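PDB 6ORH: glycoside hydrolase from Streptococcus pneumoniae serotype 4, which probably hydrolyses alpha-L-fucosidic linkages as a family 29 alpha-fucosidase, helping the bacterium to degrade host-derived carbohydrate antigens. Local coordinates for residues A[152-157]-A[190-195]; A[354-357]-A[363-366]; A[379-384]-A[392-397]. The protein carries 2 engineered substitutions. One frame throughout, in Å; residues are numbered along the deposited sequence. Where two conformers were deposited one is given.

Contact 1 (A[152-157]-A[190-195]); sequences EILSNP and ETIRDL. With EDO (1,2-ethanediol), chain F.
Leu195 lies alongside the backbone turn from Leu154 to Ser155 and meets it through CB and both terminal methyls. Its CB is 3.6 Å from Leu154 O, and farther out the two methyls divide their work. Leu195 CD1 packs on the aliphatic base of Leu154, 3.9 Å from Leu154 CB, whereas Leu195 CD2 reaches the next residue, 3.9 Å from Ser155 CB. A second apolar touch lies deeper, where Leu154 CD1 comes within 3.8 Å of Ile192 CG1; these two side chains cross obliquely and meet through one methyl and one methylene. Leu154 therefore touches Ile192 and Leu195, three residues apart on the other helix. Its CG stands beside the backbone N and anti to the carbonyl carbon (chi1 -57°), which carries CD1 away from its own carbonyl and on to Ile192.

The polar atoms near this apolar seam find partners at its margin. Leu154 O accepts from Gln196 NE2, a side chain one residue beyond Leu195, so helix 185-196 also supplies a polar grip on the end of its neighbour. A water sits 2.7 Å from Leu195 O and 3.2 Å from Leu154 O and can link the two carbonyls, although it has more acceptors nearby than protons to give. Ser155 OG turns back to Lys151 O, in the last turn of helix 139-154, so Ser155 offers the contact its CB.

Both helices arrive here by their C-terminal parts. Helix 139-154 follows strand 119-124 and helix 185-196 follows strand 167-169, and these strands pair in parallel, as in a TIM-barrel fucosidase domain. Leu154 also packs on Phe165, and Ile192 on Met170, the loop residues flanking strand 167-169, so the two adjacent outer helices are seated against that strand's ends.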
ATOM      1  N   GLU A 152      13.549 -33.354 -22.146  1.00 15.87           N
ATOM      2  CA  GLU A 152      13.174 -33.111 -23.536  1.00 17.14           C
ATOM      3  C   GLU A 152      13.215 -31.621 -23.857  1.00 17.09           C
ATOM      4  O   GLU A 152      13.642 -31.218 -24.945  1.00 17.83           O
ATOM      5  CB  GLU A 152      11.721 -33.489 -23.799  1.00 18.75           C
ATOM      6  CG  GLU A 152      11.547 -34.946 -24.067  1.00 20.42           C
ATOM      7  CD  GLU A 152      10.129 -35.324 -24.460  1.00 19.26           C
ATOM      8  OE1 GLU A 152       9.161 -34.798 -23.855  1.00 18.18           O
ATOM      9  OE2 GLU A 152       9.999 -36.127 -25.410  1.00 20.80           O
ATOM     10  N   ILE A 153      12.747 -30.810 -22.913  1.00 16.81           N
ATOM     11  CA  ILE A 153      12.575 -29.391 -23.194  1.00 16.13           C
ATOM     12  C   ILE A 153      13.933 -28.704 -23.101  1.00 17.59           C
ATOM     13  O   ILE A 153      14.247 -27.828 -23.935  1.00 17.73           O
ATOM     14  CB  ILE A 153      11.571 -28.787 -22.188  1.00 15.22           C
ATOM     15  CG1 ILE A 153      10.160 -29.344 -22.447  1.00 14.61           C
ATOM     16  CG2 ILE A 153      11.601 -27.262 -22.247  1.00 15.07           C
ATOM     17  CD1 ILE A 153       9.213 -29.196 -21.240  1.00 16.41           C
ATOM     18  N   LEU A 154      14.688 -29.052 -22.049  1.00 14.85           N
ATOM     19  CA  LEU A 154      15.841 -28.249 -21.673  1.00 14.69           C
ATOM     20  C   LEU A 154      17.156 -28.731 -22.302  1.00 15.64           C
ATOM     21  O   LEU A 154      18.187 -28.065 -22.118  1.00 14.45           O
ATOM     22  CB  LEU A 154      15.955 -28.175 -20.145  1.00 14.11           C
ATOM     23  CG  LEU A 154      14.725 -27.620 -19.421  1.00 13.49           C
ATOM     24  CD1 LEU A 154      14.894 -27.810 -17.919  1.00 12.46           C
ATOM     25  CD2 LEU A 154      14.491 -26.125 -19.747  1.00 13.57           C
ATOM     26  N   SER A 155      17.126 -29.869 -23.028  1.00 16.57           N
ATOM     27  CA  SER A 155      18.337 -30.377 -23.675  1.00 16.74           C
ATOM     28  C   SER A 155      18.341 -30.163 -25.189  1.00 18.04           C
ATOM     29  O   SER A 155      19.302 -30.572 -25.838  1.00 18.67           O
ATOM     30  CB  SER A 155      18.530 -31.847 -23.393  1.00 17.25           C
ATOM     31  OG  SER A 155      17.557 -32.562 -24.133  1.00 17.11           O
ATOM     32  N   ASN A 156      17.268 -29.607 -25.754  1.00 16.54           N
ATOM     33  CA  ASN A 156      17.086 -29.528 -27.202  1.00 17.60           C
ATOM     34  C   ASN A 156      17.559 -28.165 -27.703  1.00 18.70           C
ATOM     35  O   ASN A 156      16.987 -27.150 -27.326  1.00 19.23           O
ATOM     36  CB  ASN A 156      15.620 -29.743 -27.607  1.00 16.92           C
ATOM     37  CG  ASN A 156      15.403 -29.905 -29.097  1.00 19.64           C
ATOM     38  OD1 ASN A 156      16.033 -29.226 -29.913  1.00 18.14           O
ATOM     39  ND2 ASN A 156      14.472 -30.767 -29.480  1.00 21.24           N
ATOM     40  N   PRO A 157      18.611 -28.064 -28.556  1.00 18.91           N
ATOM     41  CA  PRO A 157      19.118 -26.764 -28.974  1.00 19.31           C
ATOM     42  C   PRO A 157      18.101 -25.941 -29.761  1.00 18.70           C
ATOM     43  O   PRO A 157      18.287 -24.736 -29.915  1.00 19.65           O
ATOM     44  CB  PRO A 157      20.387 -27.092 -29.796  1.00 21.21           C
ATOM     45  CG  PRO A 157      20.171 -28.525 -30.263  1.00 22.51           C
ATOM     46  CD  PRO A 157      19.376 -29.186 -29.144  1.00 22.68           C
ATOM     47  N   GLU A 190      18.385 -30.601  -9.988  0.50 15.72           N
ATOM     48  CA  GLU A 190      19.679 -31.086 -10.450  0.50 16.22           C
ATOM     49  C   GLU A 190      19.732 -31.140 -11.976  0.50 16.16           C
ATOM     50  O   GLU A 190      20.707 -30.676 -12.579  0.50 15.98           O
ATOM     51  CB  GLU A 190      19.961 -32.467  -9.857  0.50 17.85           C
ATOM     52  CG  GLU A 190      20.452 -32.425  -8.427  0.50 19.83           C
ATOM     53  CD  GLU A 190      20.567 -33.806  -7.793  0.50 22.02           C
ATOM     54  OE1 GLU A 190      20.313 -34.799  -8.495  0.50 24.95           O
ATOM     55  OE2 GLU A 190      20.885 -33.885  -6.602  0.50 23.81           O
ATOM     56  N   THR A 191      18.676 -31.701 -12.594  1.00 14.50           N
ATOM     57  CA  THR A 191      18.602 -31.818 -14.038  1.00 15.02           C
ATOM     58  C   THR A 191      18.573 -30.424 -14.673  1.00 14.82           C
ATOM     59  O   THR A 191      19.176 -30.205 -15.725  1.00 15.35           O
ATOM     60  CB  THR A 191      17.414 -32.684 -14.486  1.00 15.55           C
ATOM     61  OG1 THR A 191      17.832 -34.042 -14.309  1.00 18.78           O
ATOM     62  CG2 THR A 191      17.025 -32.500 -15.936  1.00 15.50           C
ATOM     63  N   ILE A 192      17.797 -29.514 -14.068  1.00 13.48           N
ATOM     64  CA  ILE A 192      17.722 -28.156 -14.614  1.00 13.06           C
ATOM     65  C   ILE A 192      19.114 -27.523 -14.629  1.00 13.96           C
ATOM     66  O   ILE A 192      19.484 -26.874 -15.615  1.00 15.19           O
ATOM     67  CB  ILE A 192      16.653 -27.306 -13.897  1.00 12.01           C
ATOM     68  CG1 ILE A 192      15.271 -27.921 -14.151  1.00 11.78           C
ATOM     69  CG2 ILE A 192      16.712 -25.841 -14.335  1.00 12.75           C
ATOM     70  CD1 ILE A 192      14.200 -27.364 -13.237  1.00 12.06           C
ATOM     71  N   ARG A 193      19.889 -27.721 -13.558  0.50 14.76           N
ATOM     72  CA  ARG A 193      21.242 -27.176 -13.534  0.50 15.73           C
ATOM     73  C   ARG A 193      22.094 -27.857 -14.609  0.50 16.39           C
ATOM     74  O   ARG A 193      22.835 -27.216 -15.360  0.50 16.56           O
ATOM     75  CB  ARG A 193      21.859 -27.399 -12.151  0.50 16.62           C
ATOM     76  CG  ARG A 193      21.406 -26.396 -11.100  0.50 16.62           C
ATOM     77  CD  ARG A 193      22.151 -26.482  -9.776  0.50 17.86           C
ATOM     78  NE  ARG A 193      22.106 -27.767  -9.092  0.50 19.16           N
ATOM     79  CZ  ARG A 193      21.139 -28.152  -8.265  0.50 18.54           C
ATOM     80  NH1 ARG A 193      20.105 -27.361  -8.029  0.50 19.37           N
ATOM     81  NH2 ARG A 193      21.210 -29.335  -7.690  0.50 19.88           N
ATOM     82  N   ASP A 194      22.015 -29.185 -14.662  1.00 16.64           N
ATOM     83  CA  ASP A 194      22.856 -29.949 -15.573  1.00 18.04           C
ATOM     84  C   ASP A 194      22.661 -29.440 -16.997  1.00 19.08           C
ATOM     85  O   ASP A 194      23.614 -29.354 -17.773  1.00 19.19           O
ATOM     86  CB  ASP A 194      22.488 -31.437 -15.586  1.00 20.23           C
ATOM     87  CG  ASP A 194      22.867 -32.250 -14.359  1.00 27.88           C
ATOM     88  OD1 ASP A 194      23.710 -31.776 -13.547  1.00 32.28           O
ATOM     89  OD2 ASP A 194      22.294 -33.364 -14.209  1.00 34.29           O
ATOM     90  N   LEU A 195      21.419 -29.072 -17.345  1.00 14.92           N
ATOM     91  CA  LEU A 195      21.103 -28.727 -18.729  1.00 14.83           C
ATOM     92  C   LEU A 195      21.116 -27.219 -18.994  1.00 14.82           C
ATOM     93  O   LEU A 195      21.293 -26.825 -20.158  1.00 15.99           O
ATOM     94  CB  LEU A 195      19.741 -29.328 -19.094  1.00 15.90           C
ATOM     95  CG  LEU A 195      19.675 -30.850 -19.075  1.00 15.63           C
ATOM     96  CD1 LEU A 195      18.283 -31.284 -19.444  1.00 16.65           C
ATOM     97  CD2 LEU A 195      20.655 -31.424 -20.113  1.00 17.38           C
TER
HETATM   98  C1  EDO F 506      17.802 -25.115  -4.532  1.00 43.02           C
HETATM   99  O1  EDO F 506      17.255 -25.952  -3.525  1.00 45.73           O
HETATM  100  C2  EDO F 506      18.902 -25.780  -5.263  1.00 44.33           C
HETATM  101  O2  EDO F 506      18.848 -27.211  -5.267  1.00 42.14           O
HETATM  102  O   HOH W   1      21.339 -27.709 -22.689  1.00 25.01           O

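Contact 2 (A[354-357]-A[363-366])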
ATOM      1  N   SER A 354      29.478   4.009 -10.746  1.00 41.91           N
ATOM      2  CA  SER A 354      29.785   4.780  -9.547  1.00 36.55           C
ATOM      3  C   SER A 354      28.620   4.701  -8.562  1.00 35.58           C
ATOM      4  O   SER A 354      27.459   4.698  -8.975  1.00 39.67           O
ATOM      5  CB  SER A 354      30.177   6.204  -9.859  1.00 37.66           C
ATOM      6  OG  SER A 354      29.061   6.990 -10.250  1.00 37.63           O
ATOM      7  N   SER A 355      28.951   4.618  -7.264  1.00 29.72           N
ATOM      8  CA  SER A 355      27.948   4.512  -6.208  1.00 27.46           C
ATOM      9  C   SER A 355      28.376   5.279  -4.953  1.00 22.56           C
ATOM     10  O   SER A 355      29.545   5.642  -4.802  1.00 22.89           O
ATOM     11  CB  SER A 355      27.698   3.080  -5.866  1.00 27.70           C
ATOM     12  OG  SER A 355      28.757   2.622  -5.057  1.00 31.36           O
ATOM     13  N   TRP A 356      27.407   5.498  -4.048  1.00 19.36           N
ATOM     14  CA  TRP A 356      27.589   6.214  -2.798  1.00 18.57           C
ATOM     15  C   TRP A 356      27.369   5.241  -1.640  1.00 18.54           C
ATOM     16  O   TRP A 356      26.604   4.296  -1.785  1.00 19.03           O
ATOM     17  CB  TRP A 356      26.605   7.393  -2.689  1.00 18.76           C
ATOM     18  CG  TRP A 356      26.439   7.915  -1.295  1.00 18.94           C
ATOM     19  CD1 TRP A 356      27.180   8.885  -0.674  1.00 17.35           C
ATOM     20  CD2 TRP A 356      25.482   7.463  -0.306  1.00 17.82           C
ATOM     21  NE1 TRP A 356      26.751   9.081   0.617  1.00 17.38           N
ATOM     22  CE2 TRP A 356      25.706   8.216   0.872  1.00 18.36           C
ATOM     23  CE3 TRP A 356      24.471   6.487  -0.294  1.00 18.19           C
ATOM     24  CZ2 TRP A 356      24.959   8.035   2.039  1.00 19.91           C
ATOM     25  CZ3 TRP A 356      23.722   6.323   0.863  1.00 17.72           C
ATOM     26  CH2 TRP A 356      23.946   7.087   2.013  1.00 19.46           C
ATOM     27  N   ALA A 357      28.068   5.479  -0.536  1.00 17.55           N
ATOM     28  CA  ALA A 357      27.932   4.727   0.708  1.00 17.70           C
ATOM     29  C   ALA A 357      28.329   5.641   1.855  1.00 19.74           C
ATOM     30  O   ALA A 357      29.052   6.622   1.640  1.00 19.72           O
ATOM     31  CB  ALA A 357      28.793   3.483   0.683  1.00 17.39           C
ATOM     32  N   PRO A 363      19.979   9.027  11.616  1.00 20.84           N
ATOM     33  CA  PRO A 363      19.638   9.132  10.190  1.00 19.96           C
ATOM     34  C   PRO A 363      20.691   9.765   9.281  1.00 21.07           C
ATOM     35  O   PRO A 363      21.447  10.663   9.690  1.00 20.30           O
ATOM     36  CB  PRO A 363      18.371   9.991  10.196  1.00 19.90           C
ATOM     37  CG  PRO A 363      18.541  10.893  11.410  1.00 20.08           C
ATOM     38  CD  PRO A 363      19.262  10.031  12.430  1.00 18.40           C
ATOM     39  N   ILE A 364      20.760   9.252   8.044  1.00 19.17           N
ATOM     40  CA  ILE A 364      21.624   9.835   7.022  1.00 18.26           C
ATOM     41  C   ILE A 364      20.799  10.692   6.071  1.00 20.12           C
ATOM     42  O   ILE A 364      19.821  10.242   5.467  1.00 17.78           O
ATOM     43  CB  ILE A 364      22.464   8.758   6.300  1.00 16.35           C
ATOM     44  CG1 ILE A 364      23.553   8.172   7.198  1.00 19.06           C
ATOM     45  CG2 ILE A 364      23.068   9.324   5.003  1.00 18.82           C
ATOM     46  CD1 ILE A 364      24.217   6.921   6.667  1.00 20.89           C
ATOM     47  N   GLN A 365      21.239  11.946   5.898  1.00 20.07           N
ATOM     48  CA  GLN A 365      20.473  12.881   5.106  1.00 20.96           C
ATOM     49  C   GLN A 365      21.290  13.280   3.883  1.00 20.98           C
ATOM     50  O   GLN A 365      22.352  13.891   4.037  1.00 22.98           O
ATOM     51  CB  GLN A 365      20.141  14.105   5.958  1.00 21.52           C
ATOM     52  CG  GLN A 365      19.393  15.175   5.184  1.00 21.35           C
ATOM     53  CD  GLN A 365      18.823  16.171   6.155  1.00 27.87           C
ATOM     54  OE1 GLN A 365      18.015  15.824   7.019  1.00 30.91           O
ATOM     55  NE2 GLN A 365      19.304  17.399   6.071  1.00 31.42           N
ATOM     56  N   LEU A 366      20.794  12.907   2.698  1.00 18.42           N
ATOM     57  CA  LEU A 366      21.360  13.353   1.425  1.00 18.96           C
ATOM     58  C   LEU A 366      20.489  14.489   0.898  1.00 20.45           C
ATOM     59  O   LEU A 366      19.268  14.371   0.850  1.00 21.50           O
ATOM     60  CB  LEU A 366      21.364  12.181   0.429  1.00 18.15           C
ATOM     61  CG  LEU A 366      22.306  11.037   0.777  1.00 19.32           C
ATOM     62  CD1 LEU A 366      21.948   9.770  -0.002  1.00 19.14           C
ATOM     63  CD2 LEU A 366      23.748  11.468   0.503  1.00 21.94           C
TER
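The indole of Trp356 receives Leu366 over one face and Ile364 at its edge. Leu366 CD1 stands 3.8 Å from the centroid of the six-membered ring and only 7° off its normal, a CH-pi contact with the methyl almost directly above the benzo ring. The other methyl spreads over the same face toward the pyrrole side, with Leu366 CD2 3.8 Å from Trp356 CE2, so the isopropyl fork of the leucine spans both rings. Ile364 uses a different surface: its CG2 lies near the ring plane, 3.7 Å from Trp356 CZ2 and about as far from CH2, and blocks the outer rim of the benzo ring. Face and rim are thus held by two residues that alternate with Gln365 along one strand.

The torsions explain the approach. Trp356 carries CG anti to its backbone N (chi1 162°), which extends the indole toward the facing strand, and chi2 of 89° turns the ring plane roughly perpendicular to the plane through CA, CB and CG. The indole spans a wide gap: the nearest CA atoms, those of Trp356 and Leu366, are 10.4 Å apart. The indole nitrogen is not left to the leucine methyl: Trp356 NE1 donates to Pro336 O, which helps to fix the ring's rotation and satisfies a buried polar group.

Two residues before the tryptophan, Ser354 belongs to a calcium site observed crystallographically in this protein, although no calcium is bound to this chain here. Its OG is hydrogen-bonded to Asp349 OD2 and Leu351 O, while Ser355 O pairs with ND1 of His346, another calcium-binding residue, which ties the chain leading into Trp356 to that site. Strands 356-357 and 364-366 lie in different antiparallel sheets, and the packing of side chains between them is that of the beta sandwich of an F5/8 type C, galactose-binding-like domain.

Contact 3 (A[379-384]-A[392-397]); sequences IELRED and AAFHVQ
Ile379 and Leu381 face Val396 and Phe394 across the gap between two strands of different sheets, with CA atoms 8.5 Å apart at Ile379 and Val396 and 10.4 Å apart at Leu381 and Phe394, distances bridged by side chains rather than backbone bonds. At the narrower step the side chains meet tip to tip. Ile379 is fully extended, CG1 anti to the backbone N (chi1 -170°), so that its CD1 projects across the gap to lie 3.9 Å from Val396 CG1. It also nears the valine's second methyl and thus sits against the fork of the branch.

At the wider step a methyl meets an aromatic face. Leu381 CD1 is 4.0 Å from the centroid of the Phe394 ring and 27° off the normal, a CH-pi contact displaced to one side of the ring. The displacement is toward the CD2-CE2 bond, and Leu381 CD1 to Phe394 CE2 is the closest approach, at 3.7 Å.

Glu380 and Arg382, which alternate with Ile379 and Leu381 along the strand, pair with each other instead. Arg382 NE donates to Glu380 OE2 at 2.7 Å, in the guanidinium plane, in a salt bridge that NH2 of the same arginine supplements with a weak bond. Lys444 NZ is a second cationic partner of that oxygen, and Tyr448 OH binds OE1, so both carboxylate oxygens are engaged.

Strand 378-382 runs between 441-448 and 417-426, from which Ile445 packs on Leu381 and Leu419 on both Ile379 and Phe394. Strand 391-400 runs between 428-436 and 403-410; a classic beta bulge places Ala392 and Ala393 both opposite Glu435 of 428-436. Beyond the sandwich, Ala393 and His395 pack on Asn239 and Leu238 of the second subunit, which places strand 391-400 at the dimer interface.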
ATOM      1  N   ILE A 379      10.319   9.861  -7.429  1.00 14.57           N
ATOM      2  CA  ILE A 379      11.732   9.692  -7.118  1.00 15.39           C
ATOM      3  C   ILE A 379      12.106   8.212  -7.294  1.00 15.56           C
ATOM      4  O   ILE A 379      11.302   7.353  -6.970  1.00 17.51           O
ATOM      5  CB  ILE A 379      12.096  10.238  -5.715  1.00 15.83           C
ATOM      6  CG1 ILE A 379      13.615  10.283  -5.511  1.00 16.02           C
ATOM      7  CG2 ILE A 379      11.380   9.430  -4.619  1.00 16.52           C
ATOM      8  CD1 ILE A 379      14.116  11.011  -4.253  1.00 16.13           C
ATOM      9  N   GLU A 380      13.283   7.945  -7.880  1.00 14.85           N
ATOM     10  CA  GLU A 380      13.818   6.584  -7.992  1.00 15.00           C
ATOM     11  C   GLU A 380      15.103   6.479  -7.169  1.00 16.04           C
ATOM     12  O   GLU A 380      15.990   7.340  -7.245  1.00 15.43           O
ATOM     13  CB  GLU A 380      14.089   6.239  -9.467  1.00 15.70           C
ATOM     14  CG  GLU A 380      14.819   4.886  -9.626  1.00 16.76           C
ATOM     15  CD  GLU A 380      15.186   4.579 -11.073  1.00 16.91           C
ATOM     16  OE1 GLU A 380      14.460   5.028 -11.970  1.00 18.78           O
ATOM     17  OE2 GLU A 380      16.199   3.869 -11.292  1.00 19.41           O
ATOM     18  N   LEU A 381      15.223   5.410  -6.355  1.00 13.96           N
ATOM     19  CA  LEU A 381      16.427   5.114  -5.593  1.00 13.76           C
ATOM     20  C   LEU A 381      16.838   3.687  -5.963  1.00 14.35           C
ATOM     21  O   LEU A 381      15.953   2.848  -6.197  1.00 14.05           O
ATOM     22  CB  LEU A 381      16.087   5.155  -4.093  1.00 14.75           C
ATOM     23  CG  LEU A 381      15.464   6.442  -3.538  1.00 16.59           C
ATOM     24  CD1 LEU A 381      15.155   6.269  -2.048  1.00 19.52           C
ATOM     25  CD2 LEU A 381      16.384   7.634  -3.748  1.00 19.46           C
ATOM     26  N   ARG A 382      18.136   3.386  -5.959  1.00 14.83           N
ATOM     27  CA  ARG A 382      18.588   2.005  -6.177  1.00 15.51           C
ATOM     28  C   ARG A 382      19.710   1.654  -5.205  1.00 15.79           C
ATOM     29  O   ARG A 382      20.658   2.425  -4.989  1.00 16.04           O
ATOM     30  CB  ARG A 382      19.167   1.807  -7.583  1.00 15.95           C
ATOM     31  CG  ARG A 382      18.168   2.047  -8.705  1.00 14.74           C
ATOM     32  CD  ARG A 382      18.706   1.431  -9.996  1.00 16.01           C
ATOM     33  NE  ARG A 382      17.857   1.751 -11.130  1.00 15.86           N
ATOM     34  CZ  ARG A 382      17.975   1.144 -12.314  1.00 17.92           C
ATOM     35  NH1 ARG A 382      18.890   0.197 -12.465  1.00 18.66           N
ATOM     36  NH2 ARG A 382      17.184   1.475 -13.320  1.00 18.52           N
ATOM     37  N   GLU A 383      19.620   0.447  -4.636  1.00 14.91           N
ATOM     38  CA  GLU A 383      20.698  -0.093  -3.824  1.00 14.99           C
ATOM     39  C   GLU A 383      21.725  -0.792  -4.701  1.00 15.76           C
ATOM     40  O   GLU A 383      21.534  -0.916  -5.905  1.00 18.26           O
ATOM     41  CB  GLU A 383      20.196  -1.083  -2.764  1.00 14.85           C
ATOM     42  CG  GLU A 383      19.604  -0.375  -1.581  1.00 14.67           C
ATOM     43  CD  GLU A 383      19.153  -1.321  -0.486  1.00 14.52           C
ATOM     44  OE1 GLU A 383      18.055  -1.918  -0.653  1.00 13.57           O
ATOM     45  OE2 GLU A 383      19.832  -1.366   0.559  1.00 13.75           O
ATOM     46  N   ASP A 384      22.835  -1.221  -4.100  1.00 17.98           N
ATOM     47  CA  ASP A 384      23.768  -2.046  -4.841  1.00 17.62           C
ATOM     48  C   ASP A 384      23.671  -3.483  -4.341  1.00 17.04           C
ATOM     49  O   ASP A 384      24.327  -3.846  -3.371  1.00 17.41           O
ATOM     50  CB  ASP A 384      25.212  -1.534  -4.725  1.00 20.60           C
ATOM     51  CG  ASP A 384      26.230  -2.368  -5.493  1.00 23.70           C
ATOM     52  OD1 ASP A 384      25.856  -3.387  -6.138  1.00 22.78           O
ATOM     53  OD2 ASP A 384      27.423  -2.007  -5.418  1.00 27.86           O
ATOM     54  N   ALA A 392      15.943  -0.395   5.363  1.00 12.83           N
ATOM     55  CA  ALA A 392      14.673  -0.836   5.916  1.00 12.46           C
ATOM     56  C   ALA A 392      13.684   0.308   6.116  1.00 14.62           C
ATOM     57  O   ALA A 392      12.492   0.055   6.361  1.00 14.75           O
ATOM     58  CB  ALA A 392      14.937  -1.571   7.225  1.00 13.14           C
ATOM     59  N   ALA A 393      14.155   1.577   6.067  1.00 13.26           N
ATOM     60  CA  ALA A 393      13.223   2.697   6.164  1.00 12.75           C
ATOM     61  C   ALA A 393      13.878   3.956   5.622  1.00 13.40           C
ATOM     62  O   ALA A 393      15.053   4.203   5.895  1.00 13.32           O
ATOM     63  CB  ALA A 393      12.799   2.954   7.599  1.00 13.92           C
ATOM     64  N   PHE A 394      13.094   4.734   4.879  1.00 12.99           N
ATOM     65  CA  PHE A 394      13.613   6.007   4.376  1.00 13.61           C
ATOM     66  C   PHE A 394      12.440   6.963   4.168  1.00 13.92           C
ATOM     67  O   PHE A 394      11.278   6.546   4.067  1.00 14.02           O
ATOM     68  CB  PHE A 394      14.429   5.788   3.087  1.00 14.03           C
ATOM     69  CG  PHE A 394      13.548   5.445   1.909  1.00 14.04           C
ATOM     70  CD1 PHE A 394      13.107   4.133   1.737  1.00 14.15           C
ATOM     71  CD2 PHE A 394      13.039   6.433   1.069  1.00 14.96           C
ATOM     72  CE1 PHE A 394      12.191   3.823   0.739  1.00 15.28           C
ATOM     73  CE2 PHE A 394      12.121   6.126   0.075  1.00 15.14           C
ATOM     74  CZ  PHE A 394      11.728   4.805  -0.120  1.00 15.43           C
ATOM     75  N   HIS A 395      12.725   8.272   4.062  1.00 14.22           N
ATOM     76  CA  HIS A 395      11.695   9.198   3.633  1.00 14.26           C
ATOM     77  C   HIS A 395      12.331  10.268   2.746  1.00 14.28           C
ATOM     78  O   HIS A 395      13.551  10.393   2.685  1.00 16.18           O
ATOM     79  CB  HIS A 395      10.879   9.767   4.815  1.00 14.43           C
ATOM     80  CG  HIS A 395      11.667  10.567   5.801  1.00 16.25           C
ATOM     81  ND1 HIS A 395      12.348   9.969   6.847  1.00 15.43           N
ATOM     82  CD2 HIS A 395      11.864  11.907   5.924  1.00 17.62           C
ATOM     83  CE1 HIS A 395      12.955  10.905   7.562  1.00 17.60           C
ATOM     84  NE2 HIS A 395      12.669  12.096   7.014  1.00 18.14           N
ATOM     85  N   VAL A 396      11.481  11.011   2.052  1.00 14.01           N
ATOM     86  CA  VAL A 396      11.923  12.014   1.097  1.00 15.09           C
ATOM     87  C   VAL A 396      11.183  13.307   1.425  1.00 16.01           C
ATOM     88  O   VAL A 396       9.985  13.304   1.698  1.00 15.41           O
ATOM     89  CB  VAL A 396      11.572  11.548  -0.327  1.00 14.54           C
ATOM     90  CG1 VAL A 396      11.968  12.604  -1.357  1.00 15.95           C
ATOM     91  CG2 VAL A 396      12.311  10.261  -0.653  1.00 15.41           C
ATOM     92  N   GLN A 397      11.910  14.433   1.380  1.00 17.12           N
ATOM     93  CA  GLN A 397      11.261  15.715   1.595  1.00 18.83           C
ATOM     94  C   GLN A 397      11.668  16.676   0.485  1.00 17.53           C
ATOM     95  O   GLN A 397      12.689  16.478  -0.171  1.00 17.64           O
ATOM     96  CB  GLN A 397      11.673  16.356   2.923  1.00 20.04           C
ATOM     97  CG  GLN A 397      11.788  15.390   4.084  1.00 24.13           C
ATOM     98  CD  GLN A 397      12.304  16.163   5.263  1.00 30.68           C
ATOM     99  OE1 GLN A 397      13.330  16.836   5.177  1.00 31.37           O
ATOM    100  NE2 GLN A 397      11.556  16.118   6.352  1.00 32.01           N
TER

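Along the chain the three contacts follow in series, none nested in or crossing another. Contact 1 comes first and closes 32 residues that include strand 167-169, joining adjacent outer helices of the N-terminal fucosidase barrel. The chain then passes into the F5/8 type C domain, where contact 2 closes a 5-residue connection and contact 3 a 7-residue one, each joining a strand of one sheet to a strand of the other. Contacts 2 and 3 share those two sheets, their centres about 10 Å apart and their nearest atoms about 5 Å. Contact 1 stands apart, its centre about 43 Å from that of contact 2 and about 40 Å from that of contact 3.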